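Local coordinates for phosphate-binding protein (Unidentified prokaryotic organism, PDB 3W9V) that binds inorganic phosphate as a secreted member of the PstS family of phosphate-transport proteins, at residues K12-T16 and P17-T21; V105-V109 and K110-G114; T209-S212 and P213-A217. The protein carries 1 engineered substitution. All blocks are in the same frame, centred on the assembly; numbering follows the deposited sequence. Where two conformers were deposited one is given.

Interaction 1 of 3, residues K12-T16 and P17-T21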
ATOM      1  N   LYS A  12       7.471   8.295   3.729  1.00  7.24           N
ATOM      2  CA  LYS A  12       8.294   8.716   4.857  1.00  7.50           C
ATOM      3  C   LYS A  12       9.299   7.635   5.247  1.00  6.77           C
ATOM      4  O   LYS A  12      10.386   7.939   5.742  1.00  7.87           O
ATOM      5  CB  LYS A  12       7.429   9.147   6.035  1.00  8.04           C
ATOM      6  CG  LYS A  12       6.545  10.334   5.687  1.00 11.49           C
ATOM      7  CD  LYS A  12       5.922  10.984   6.905  1.00 14.26           C
ATOM      8  CE  LYS A  12       4.871  10.089   7.511  1.00 13.32           C
ATOM      9  NZ  LYS A  12       4.301  10.685   8.750  1.00 17.06           N
ATOM     10  N   LEU A  13       8.949   6.376   5.006  1.00  7.05           N
ATOM     11  CA  LEU A  13       9.916   5.305   5.174  1.00  7.77           C
ATOM     12  C   LEU A  13      11.080   5.467   4.193  1.00  6.04           C
ATOM     13  O   LEU A  13      12.245   5.454   4.597  1.00  6.90           O
ATOM     14  CB  LEU A  13       9.249   3.936   5.016  1.00  7.29           C
ATOM     15  CG  LEU A  13      10.201   2.737   4.979  1.00  7.70           C
ATOM     16  CD1 LEU A  13      10.968   2.558   6.287  1.00  9.11           C
ATOM     17  CD2 LEU A  13       9.439   1.466   4.615  1.00  8.73           C
ATOM     18  N   TYR A  14      10.766   5.650   2.913  1.00  6.23           N
ATOM     19  CA  TYR A  14      11.819   5.740   1.908  1.00  6.76           C
ATOM     20  C   TYR A  14      12.646   7.019   2.024  1.00  6.11           C
ATOM     21  O   TYR A  14      13.772   7.057   1.550  1.00  7.37           O
ATOM     22  CB  TYR A  14      11.254   5.586   0.495  1.00  6.76           C
ATOM     23  CG  TYR A  14      10.537   4.267   0.267  1.00  6.31           C
ATOM     24  CD1 TYR A  14      10.941   3.100   0.911  1.00  8.10           C
ATOM     25  CD2 TYR A  14       9.444   4.197  -0.578  1.00  6.10           C
ATOM     26  CE1 TYR A  14      10.268   1.899   0.701  1.00  7.57           C
ATOM     27  CE2 TYR A  14       8.780   3.006  -0.799  1.00  6.82           C
ATOM     28  CZ  TYR A  14       9.186   1.859  -0.153  1.00  6.60           C
ATOM     29  OH  TYR A  14       8.522   0.663  -0.342  1.00  7.21           O
ATOM     30  N   LEU A  15      12.087   8.041   2.667  1.00  6.02           N
ATOM     31  CA  LEU A  15      12.808   9.285   2.934  1.00  7.28           C
ATOM     32  C   LEU A  15      13.662   9.231   4.200  1.00  7.14           C
ATOM     33  O   LEU A  15      14.451  10.140   4.453  1.00  8.56           O
ATOM     34  CB  LEU A  15      11.835  10.456   3.027  1.00  6.97           C
ATOM     35  CG  LEU A  15      11.232  10.941   1.714  1.00  8.46           C
ATOM     36  CD1 LEU A  15      10.097  11.919   1.982  1.00 11.73           C
ATOM     37  CD2 LEU A  15      12.303  11.581   0.855  1.00 10.69           C
ATOM     38  N   THR A  16      13.516   8.180   4.998  1.00  7.53           N
ATOM     39  CA  THR A  16      14.318   8.038   6.208  1.00  8.05           C
ATOM     40  C   THR A  16      15.769   7.764   5.831  1.00  7.41           C
ATOM     41  O   THR A  16      16.033   6.890   5.009  1.00  8.13           O
ATOM     42  CB  THR A  16      13.785   6.875   7.064  1.00  8.55           C
ATOM     43  OG1 THR A  16      12.464   7.190   7.521  1.00  9.61           O
ATOM     44  CG2 THR A  16      14.675   6.628   8.264  1.00 10.81           C
ATOM     45  N   PRO A  17      16.717   8.507   6.427  1.00  8.58           N
ATOM     46  CA  PRO A  17      18.123   8.279   6.079  1.00 10.42           C
ATOM     47  C   PRO A  17      18.531   6.808   6.142  1.00  8.64           C
ATOM     48  O   PRO A  17      18.190   6.105   7.092  1.00 10.18           O
ATOM     49  CB  PRO A  17      18.875   9.090   7.136  1.00 11.16           C
ATOM     50  CG  PRO A  17      17.948  10.226   7.438  1.00 11.64           C
ATOM     51  CD  PRO A  17      16.556   9.641   7.358  1.00  9.57           C
ATOM     52  N   ASP A  18      19.221   6.376   5.092  1.00  9.82           N
ATOM     53  CA  ASP A  18      19.848   5.060   4.982  1.00 10.02           C
ATOM     54  C   ASP A  18      18.910   3.885   4.687  1.00  9.15           C
ATOM     55  O   ASP A  18      19.368   2.749   4.566  1.00 10.20           O
ATOM     56  CB  ASP A  18      20.768   4.783   6.174  1.00 13.55           C
ATOM     57  CG  ASP A  18      21.894   5.797   6.274  1.00 19.29           C
ATOM     58  OD1 ASP A  18      22.532   6.081   5.235  1.00 23.15           O
ATOM     59  OD2 ASP A  18      22.128   6.329   7.380  1.00 30.61           O
ATOM     60  N   VAL A  19      17.614   4.147   4.532  1.00  7.09           N
ATOM     61  CA  VAL A  19      16.707   3.100   4.064  1.00  7.32           C
ATOM     62  C   VAL A  19      17.013   2.779   2.595  1.00  6.99           C
ATOM     63  O   VAL A  19      17.198   1.615   2.218  1.00  7.75           O
ATOM     64  CB  VAL A  19      15.235   3.485   4.285  1.00  7.76           C
ATOM     65  CG1 VAL A  19      14.306   2.562   3.507  1.00  7.64           C
ATOM     66  CG2 VAL A  19      14.918   3.440   5.778  1.00  8.80           C
ATOM     67  N   LEU A  20      17.082   3.824   1.772  1.00  7.71           N
ATOM     68  CA  LEU A  20      17.645   3.711   0.433  1.00  7.19           C
ATOM     69  C   LEU A  20      19.149   3.919   0.554  1.00  7.92           C
ATOM     70  O   LEU A  20      19.603   4.810   1.267  1.00 10.22           O
ATOM     71  CB  LEU A  20      17.047   4.753  -0.515  1.00  9.05           C
ATOM     72  CG  LEU A  20      15.525   4.759  -0.642  1.00  7.90           C
ATOM     73  CD1 LEU A  20      15.106   5.829  -1.629  1.00  9.92           C
ATOM     74  CD2 LEU A  20      14.997   3.391  -1.068  1.00  9.42           C
ATOM     75  N   THR A  21      19.911   3.099  -0.153  1.00  7.79           N
ATOM     76  CA  THR A  21      21.354   3.055   0.010  1.00  8.08           C
ATOM     77  C   THR A  21      22.066   3.943  -1.018  1.00  7.09           C
ATOM     78  O   THR A  21      21.432   4.742  -1.702  1.00  8.26           O
ATOM     79  CB  THR A  21      21.814   1.595  -0.046  1.00  8.69           C
ATOM     80  OG1 THR A  21      21.239   0.975  -1.204  1.00  8.46           O
ATOM     81  CG2 THR A  21      21.321   0.841   1.193  1.00 10.58           C
TER
HETATM   82  O   HOH W   1      16.448   6.664   2.393  1.00  8.80           O
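Pro17 sits against the Thr16 side chain, its CD 3.7 Å from Thr16 CG2, and the two side chains cross at about a right angle. The Thr16 torsion (chi1 -65°) lays CG2 against the prolyl nitrogen and sets OG1 beside the backbone N of Thr16 itself, from where Thr16 OG1 reaches back at the helix and donates to Lys12 O at 2.8 Å. Replacing Thr16 by a valine would probably cost Lys12 O this hydroxyl partner and loosen the grip of the helix end on the turn that follows. Asp18 takes a positive phi of 77°, as the second corner of the turn requires, and its CB points away from residues 12-16. Val19 then comes back: its N bonds to Thr16 O (3.2 Å, 167° at the hydrogen), and its side chain turns toward the helix end. There Val19 CG2 lies 3.5 Å from Leu13 O, with Leu13 CD1 beyond, while CG1 meets the edge of the Tyr14 ring at CD1 (4.3 Å). The Tyr14 hydroxyl itself is bound to Ser88. Leu20 places CG 3.6 Å from Tyr14 O, and Leu20 N donates to a water that in turn donates to both Tyr14 O and Thr16 O. This water ties three backbone groups together, and Thr16 O receives both it and Val19 N. Helix 331-336 lies beside Leu13 and Val19, and Phe319 of helix 310-323 beside Leu20. At the centre is a type II beta-turn, Thr16 to Val19, with Pro17 and Asp18 at its corners, just past helix 11-14.

Interaction 2 of 3, residues V105-V109 and K110-G114; sequences VDLSV and KELCG
A capping box closes the N-terminus of helix 109-117, with Ser108 at the N-cap and Glu111 three residues on. Each residue's side chain accepts from the other's backbone: Glu111 N donates to Ser108 OG (3.0 Å, 157° at the hydrogen), and Ser108 N donates to Glu111 OE1 at 3.2 Å. The serine hydroxyl is turned in between its own N and carbonyl carbon (chi1 64°), which brings it over the first helical turn. Glu111 runs extended beyond CG, which passes 3.2 Å from Ser108 OG, and its OE1 is met by Ser108 N from above the carboxylate plane, not within it. OE1 also forms a salt bridge with Lys234, while OE2 receives Thr127 N, so the carboxylate is held at both oxygens and its negative charge is probably stabilised. The ordinary helical pattern starts at once, with Leu112 N bonded to Ser108 O (2.9 Å) and Cys113 N to Val109 O (2.9 Å). Apolar contacts flank the box. Leu107, just before the cap, crosses Leu112 at about a right angle, Leu107 CD1 to Leu112 CD1 4.0 Å apart, a hydrophobic staple in the conformer of Leu112 described, though doubtful for its alternative. On another side Val109 CG1 rests 4.0 Å from Cys113 SG, the sulfur that is joined by a disulfide to Cys158. The backbone of Leu107 is hydrogen-bonded to Arg231 and Gly233, so strand 106-107 pairs parallel with strand 231-237 at the edge of a three-stranded sheet, and Val109 and Leu112 pack on Phe153 of helix 145-157.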
ATOM      1  N   VAL A 105     -13.788   4.732  19.629  1.00 12.82           N
ATOM      2  CA  VAL A 105     -14.491   4.439  18.393  1.00 11.85           C
ATOM      3  C   VAL A 105     -13.988   3.103  17.878  1.00 12.23           C
ATOM      4  O   VAL A 105     -12.807   2.946  17.562  1.00 12.13           O
ATOM      5  CB  VAL A 105     -14.292   5.543  17.345  1.00 12.88           C
ATOM      6  CG1 VAL A 105     -14.866   5.115  15.997  1.00 11.79           C
ATOM      7  CG2 VAL A 105     -14.939   6.831  17.828  1.00 12.36           C
ATOM      8  N   ASP A 106     -14.891   2.133  17.833  1.00 11.90           N
ATOM      9  CA  ASP A 106     -14.562   0.776  17.442  1.00 11.95           C
ATOM     10  C   ASP A 106     -15.587   0.365  16.400  1.00 11.53           C
ATOM     11  O   ASP A 106     -16.731   0.057  16.735  1.00 12.76           O
ATOM     12  CB  ASP A 106     -14.643  -0.138  18.668  1.00 13.72           C
ATOM     13  CG  ASP A 106     -14.164  -1.549  18.390  1.00 12.84           C
ATOM     14  OD1 ASP A 106     -13.847  -1.869  17.224  1.00 14.11           O
ATOM     15  OD2 ASP A 106     -14.115  -2.348  19.355  1.00 15.82           O
ATOM     16  N   LEU A 107     -15.185   0.383  15.134  1.00 10.13           N
ATOM     17  CA  LEU A 107     -16.099   0.067  14.046  1.00  9.73           C
ATOM     18  C   LEU A 107     -16.234  -1.430  13.844  1.00 10.71           C
ATOM     19  O   LEU A 107     -15.238  -2.139  13.730  1.00 11.21           O
ATOM     20  CB  LEU A 107     -15.586   0.683  12.744  1.00 10.59           C
ATOM     21  CG  LEU A 107     -15.481   2.204  12.705  1.00 10.94           C
ATOM     22  CD1 LEU A 107     -14.653   2.658  11.516  1.00 11.39           C
ATOM     23  CD2 LEU A 107     -16.868   2.825  12.654  1.00 15.70           C
ATOM     24  N   SER A 108     -17.466  -1.923  13.786  1.00 10.07           N
ATOM     25  CA  SER A 108     -17.663  -3.243  13.220  1.00 10.51           C
ATOM     26  C   SER A 108     -17.396  -3.109  11.729  1.00  8.71           C
ATOM     27  O   SER A 108     -17.445  -2.007  11.178  1.00  9.89           O
ATOM     28  CB  SER A 108     -19.093  -3.725  13.444  1.00 10.82           C
ATOM     29  OG  SER A 108     -20.009  -2.902  12.752  1.00 10.96           O
ATOM     30  N   VAL A 109     -17.111  -4.218  11.066  1.00  9.68           N
ATOM     31  CA  VAL A 109     -16.937  -4.166   9.623  1.00  9.71           C
ATOM     32  C   VAL A 109     -18.218  -3.664   8.945  1.00  8.75           C
ATOM     33  O   VAL A 109     -18.154  -2.869   8.007  1.00  9.19           O
ATOM     34  CB  VAL A 109     -16.482  -5.524   9.061  1.00 11.04           C
ATOM     35  CG1 VAL A 109     -16.487  -5.513   7.539  1.00 11.54           C
ATOM     36  CG2 VAL A 109     -15.089  -5.862   9.584  1.00 13.92           C
ATOM     37  N   LYS A 110     -19.376  -4.092   9.442  1.00  9.33           N
ATOM     38  CA  LYS A 110     -20.651  -3.630   8.891  1.00  8.95           C
ATOM     39  C   LYS A 110     -20.798  -2.104   9.002  1.00  8.96           C
ATOM     40  O   LYS A 110     -21.251  -1.447   8.066  1.00  8.84           O
ATOM     41  CB  LYS A 110     -21.820  -4.346   9.578  1.00  9.69           C
ATOM     42  CG  LYS A 110     -23.212  -3.899   9.121  1.00 10.63           C
ATOM     43  CD  LYS A 110     -23.432  -4.127   7.635  1.00  9.93           C
ATOM     44  CE  LYS A 110     -24.869  -3.823   7.235  1.00  9.85           C
ATOM     45  NZ  LYS A 110     -25.035  -3.854   5.755  1.00 10.53           N
ATOM     46  N   GLU A 111     -20.401  -1.543  10.144  1.00  9.40           N
ATOM     47  CA  GLU A 111     -20.425  -0.091  10.329  1.00  9.13           C
ATOM     48  C   GLU A 111     -19.451   0.624   9.395  1.00  9.48           C
ATOM     49  O   GLU A 111     -19.795   1.645   8.802  1.00  9.32           O
ATOM     50  CB  GLU A 111     -20.144   0.285  11.787  1.00  9.41           C
ATOM     51  CG  GLU A 111     -21.337   0.056  12.705  1.00 11.02           C
ATOM     52  CD  GLU A 111     -20.985   0.109  14.177  1.00 12.44           C
ATOM     53  OE1 GLU A 111     -19.782   0.146  14.518  1.00 13.20           O
ATOM     54  OE2 GLU A 111     -21.932   0.105  14.996  1.00 14.19           O
ATOM     55  N   LEU A 112     -18.231   0.094   9.283  0.50  8.44           N
ATOM     56  CA  LEU A 112     -17.235   0.639   8.357  0.50  8.55           C
ATOM     57  C   LEU A 112     -17.819   0.714   6.955  0.50  8.23           C
ATOM     58  O   LEU A 112     -17.738   1.743   6.285  0.50  8.34           O
ATOM     59  CB  LEU A 112     -15.976  -0.237   8.331  0.50  8.72           C
ATOM     60  CG  LEU A 112     -14.917   0.160   7.293  0.50  7.80           C
ATOM     61  CD1 LEU A 112     -14.097   1.356   7.765  0.50  9.95           C
ATOM     62  CD2 LEU A 112     -14.012  -1.013   6.944  0.50  8.90           C
ATOM     63  N   CYS A 113     -18.417  -0.391   6.523  1.00  8.83           N
ATOM     64  CA  CYS A 113     -19.038  -0.466   5.208  1.00  8.38           C
ATOM     65  C   CYS A 113     -20.125   0.595   5.023  1.00  8.49           C
ATOM     66  O   CYS A 113     -20.208   1.232   3.974  1.00  8.68           O
ATOM     67  CB  CYS A 113     -19.598  -1.872   4.986  1.00  9.07           C
ATOM     68  SG  CYS A 113     -18.293  -3.139   4.921  1.00  8.83           S
ATOM     69  N   GLY A 114     -20.948   0.790   6.049  1.00  8.76           N
ATOM     70  CA  GLY A 114     -21.995   1.797   5.998  1.00 10.10           C
ATOM     71  C   GLY A 114     -21.485   3.225   5.971  1.00  8.93           C
ATOM     72  O   GLY A 114     -22.075   4.084   5.314  1.00  9.49           O
TER

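Interaction 3 of 3, residues T209-S212 and P213-A217. Engineered in segment 209-212: Met211 (natural residue Ile).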
ATOM      1  N   THR A 209     -11.491   9.090   7.277  1.00  7.87           N
ATOM      2  CA  THR A 209     -10.834   8.648   6.055  1.00  7.32           C
ATOM      3  C   THR A 209     -10.145   7.297   6.248  1.00  6.38           C
ATOM      4  O   THR A 209     -10.229   6.687   7.319  1.00  8.04           O
ATOM      5  CB  THR A 209      -9.827   9.712   5.547  1.00  7.51           C
ATOM      6  OG1 THR A 209      -9.440   9.423   4.199  1.00  8.22           O
ATOM      7  CG2 THR A 209      -8.584   9.761   6.425  1.00  9.20           C
ATOM      8  N   TYR A 210      -9.490   6.832   5.185  1.00  6.87           N
ATOM      9  CA  TYR A 210      -8.648   5.641   5.193  1.00  7.07           C
ATOM     10  C   TYR A 210      -7.218   6.121   4.907  1.00  7.13           C
ATOM     11  O   TYR A 210      -7.023   7.085   4.156  1.00  7.08           O
ATOM     12  CB  TYR A 210      -9.142   4.622   4.148  1.00  7.20           C
ATOM     13  CG  TYR A 210      -9.210   5.176   2.742  1.00  6.32           C
ATOM     14  CD1 TYR A 210      -8.162   4.983   1.850  1.00  6.76           C
ATOM     15  CD2 TYR A 210     -10.317   5.901   2.306  1.00  6.85           C
ATOM     16  CE1 TYR A 210      -8.208   5.496   0.562  1.00  6.92           C
ATOM     17  CE2 TYR A 210     -10.374   6.421   1.021  1.00  6.75           C
ATOM     18  CZ  TYR A 210      -9.321   6.213   0.151  1.00  6.31           C
ATOM     19  OH  TYR A 210      -9.392   6.745  -1.120  1.00  7.03           O
ATOM     20  N   MET A 211      -6.214   5.481   5.503  1.00  6.54           N
ATOM     21  CA  MET A 211      -4.897   6.105   5.517  1.00  6.65           C
ATOM     22  C   MET A 211      -3.741   5.168   5.841  1.00  6.35           C
ATOM     23  O   MET A 211      -3.860   4.274   6.680  1.00  6.69           O
ATOM     24  CB  MET A 211      -4.915   7.245   6.545  1.00  6.99           C
ATOM     25  CG  MET A 211      -3.644   8.084   6.639  1.00  7.85           C
ATOM     26  SD  MET A 211      -3.165   8.884   5.090  1.00  7.42           S
ATOM     27  CE  MET A 211      -4.674   9.742   4.675  1.00  8.63           C
ATOM     28  N   SER A 212      -2.602   5.417   5.201  1.00  6.08           N
ATOM     29  CA  SER A 212      -1.331   4.833   5.616  1.00  6.40           C
ATOM     30  C   SER A 212      -1.139   4.973   7.127  1.00  6.61           C
ATOM     31  O   SER A 212      -1.321   6.058   7.667  1.00  7.18           O
ATOM     32  CB  SER A 212      -0.196   5.582   4.932  1.00  6.84           C
ATOM     33  OG  SER A 212       1.036   5.224   5.532  1.00  6.96           O
ATOM     34  N   PRO A 213      -0.748   3.896   7.822  1.00  6.47           N
ATOM     35  CA  PRO A 213      -0.581   4.025   9.274  1.00  7.28           C
ATOM     36  C   PRO A 213       0.558   4.971   9.661  1.00  7.93           C
ATOM     37  O   PRO A 213       0.541   5.485  10.777  1.00  9.08           O
ATOM     38  CB  PRO A 213      -0.291   2.588   9.725  1.00  8.57           C
ATOM     39  CG  PRO A 213       0.296   1.925   8.513  1.00  9.08           C
ATOM     40  CD  PRO A 213      -0.441   2.539   7.345  1.00  7.82           C
ATOM     41  N   ASP A 214       1.502   5.212   8.757  1.00  6.95           N
ATOM     42  CA  ASP A 214       2.605   6.132   9.018  1.00  8.09           C
ATOM     43  C   ASP A 214       2.124   7.584   9.007  1.00  8.15           C
ATOM     44  O   ASP A 214       2.775   8.459   9.575  1.00 10.13           O
ATOM     45  CB  ASP A 214       3.704   5.919   7.969  1.00  7.54           C
ATOM     46  CG  ASP A 214       5.066   6.446   8.402  1.00  7.85           C
ATOM     47  OD1 ASP A 214       5.291   6.713   9.607  1.00  9.15           O
ATOM     48  OD2 ASP A 214       5.932   6.568   7.507  1.00  9.30           O
ATOM     49  N   PHE A 215       0.996   7.843   8.351  1.00  8.21           N
ATOM     50  CA  PHE A 215       0.428   9.191   8.281  1.00  8.26           C
ATOM     51  C   PHE A 215      -0.759   9.383   9.223  1.00  8.80           C
ATOM     52  O   PHE A 215      -1.129  10.517   9.533  1.00  9.36           O
ATOM     53  CB  PHE A 215      -0.055   9.503   6.858  1.00  8.45           C
ATOM     54  CG  PHE A 215       1.044   9.832   5.886  1.00  7.06           C
ATOM     55  CD1 PHE A 215       1.348  11.150   5.592  1.00  9.50           C
ATOM     56  CD2 PHE A 215       1.742   8.828   5.236  1.00  7.63           C
ATOM     57  CE1 PHE A 215       2.346  11.464   4.687  1.00 12.11           C
ATOM     58  CE2 PHE A 215       2.738   9.137   4.327  1.00  9.01           C
ATOM     59  CZ  PHE A 215       3.037  10.455   4.051  1.00 10.32           C
ATOM     60  N   ALA A 216      -1.372   8.288   9.663  1.00  8.70           N
ATOM     61  CA  ALA A 216      -2.660   8.364  10.355  1.00  9.70           C
ATOM     62  C   ALA A 216      -2.579   8.947  11.764  1.00  9.96           C
ATOM     63  O   ALA A 216      -3.595   9.366  12.325  1.00 10.89           O
ATOM     64  CB  ALA A 216      -3.327   7.001  10.380  1.00  9.50           C
ATOM     65  N   ALA A 217      -1.378   8.954  12.332  1.00  9.83           N
ATOM     66  CA  ALA A 217      -1.127   9.572  13.631  1.00  9.90           C
ATOM     67  C   ALA A 217       0.299  10.099  13.638  1.00 12.18           C
ATOM     68  O   ALA A 217       1.148   9.582  12.915  1.00 12.05           O
ATOM     69  CB  ALA A 217      -1.321   8.559  14.746  1.00 12.62           C
TER
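Ser212 O is gripped by two backbone N-H groups of the residues that curl round it. Phe215 N donates at 3.0 Å with 146° at the hydrogen, reaching the oxygen from above the carbonyl plane, and Ala216 N adds a weak, bent bond of the same length. The serine hydroxyl works beside it: Asp214 N donates to Ser212 OG at 3.3 Å, and OG is also bonded to Leu9 O. With its OG anti to the backbone N (chi1 168°), Ser212 sends the hydroxyl forward over the peptide of Pro213, which puts it within reach of Asp214 N. The result is an ST turn nested on a type I beta-turn, Ser212 to Phe215, with Pro213 and Asp214 at the corners. Ser212 OG also touches the edge of the Phe215 ring, in its plane, 3.7 Å from CD2. Met211, an engineered residue in place of isoleucine, turns its side chain toward the far end of the turn: CG, anti to the backbone N (chi1 -176°), lies 3.9 Å from Ala216 CB, and the bend at chi2 carries SD to 3.6 Å from Phe215 CB. Met211 SD is 5.4 Å from the Phe215 ring centroid, an oblique Met-aromatic contact. Beyond the turn, Met211 packs on Val194 and Met195 of helix 190-199, Pro213 meets Thr91 and Ser92 of strand 83-92, and the Asp214 carboxylate bonds to Asn337.

In the fold
The three contacts follow one another along the chain as interactions 1, 2 and 3, each made within a single continuous run. Interactions 1 and 2 lie on opposite sides of the chain's centre, about 34 Å apart centre to centre, with interaction 3 nearer the middle, about 19 Å from the first and about 17 Å from the second. Only interactions 1 and 3 touch: Lys12 NZ reaches Asp214 O, 2.8 Å away in a probable hydrogen bond, and Lys12 makes a cation-pi contact with Phe215. Interaction 2 stays about 7 Å from interaction 3 at the nearest atoms. Lys12 thus ties helix 11-14 to loop 209-217, which also packs on strand 83-92 of the five-stranded sheet, consistent with a position near the junction of the two lobes.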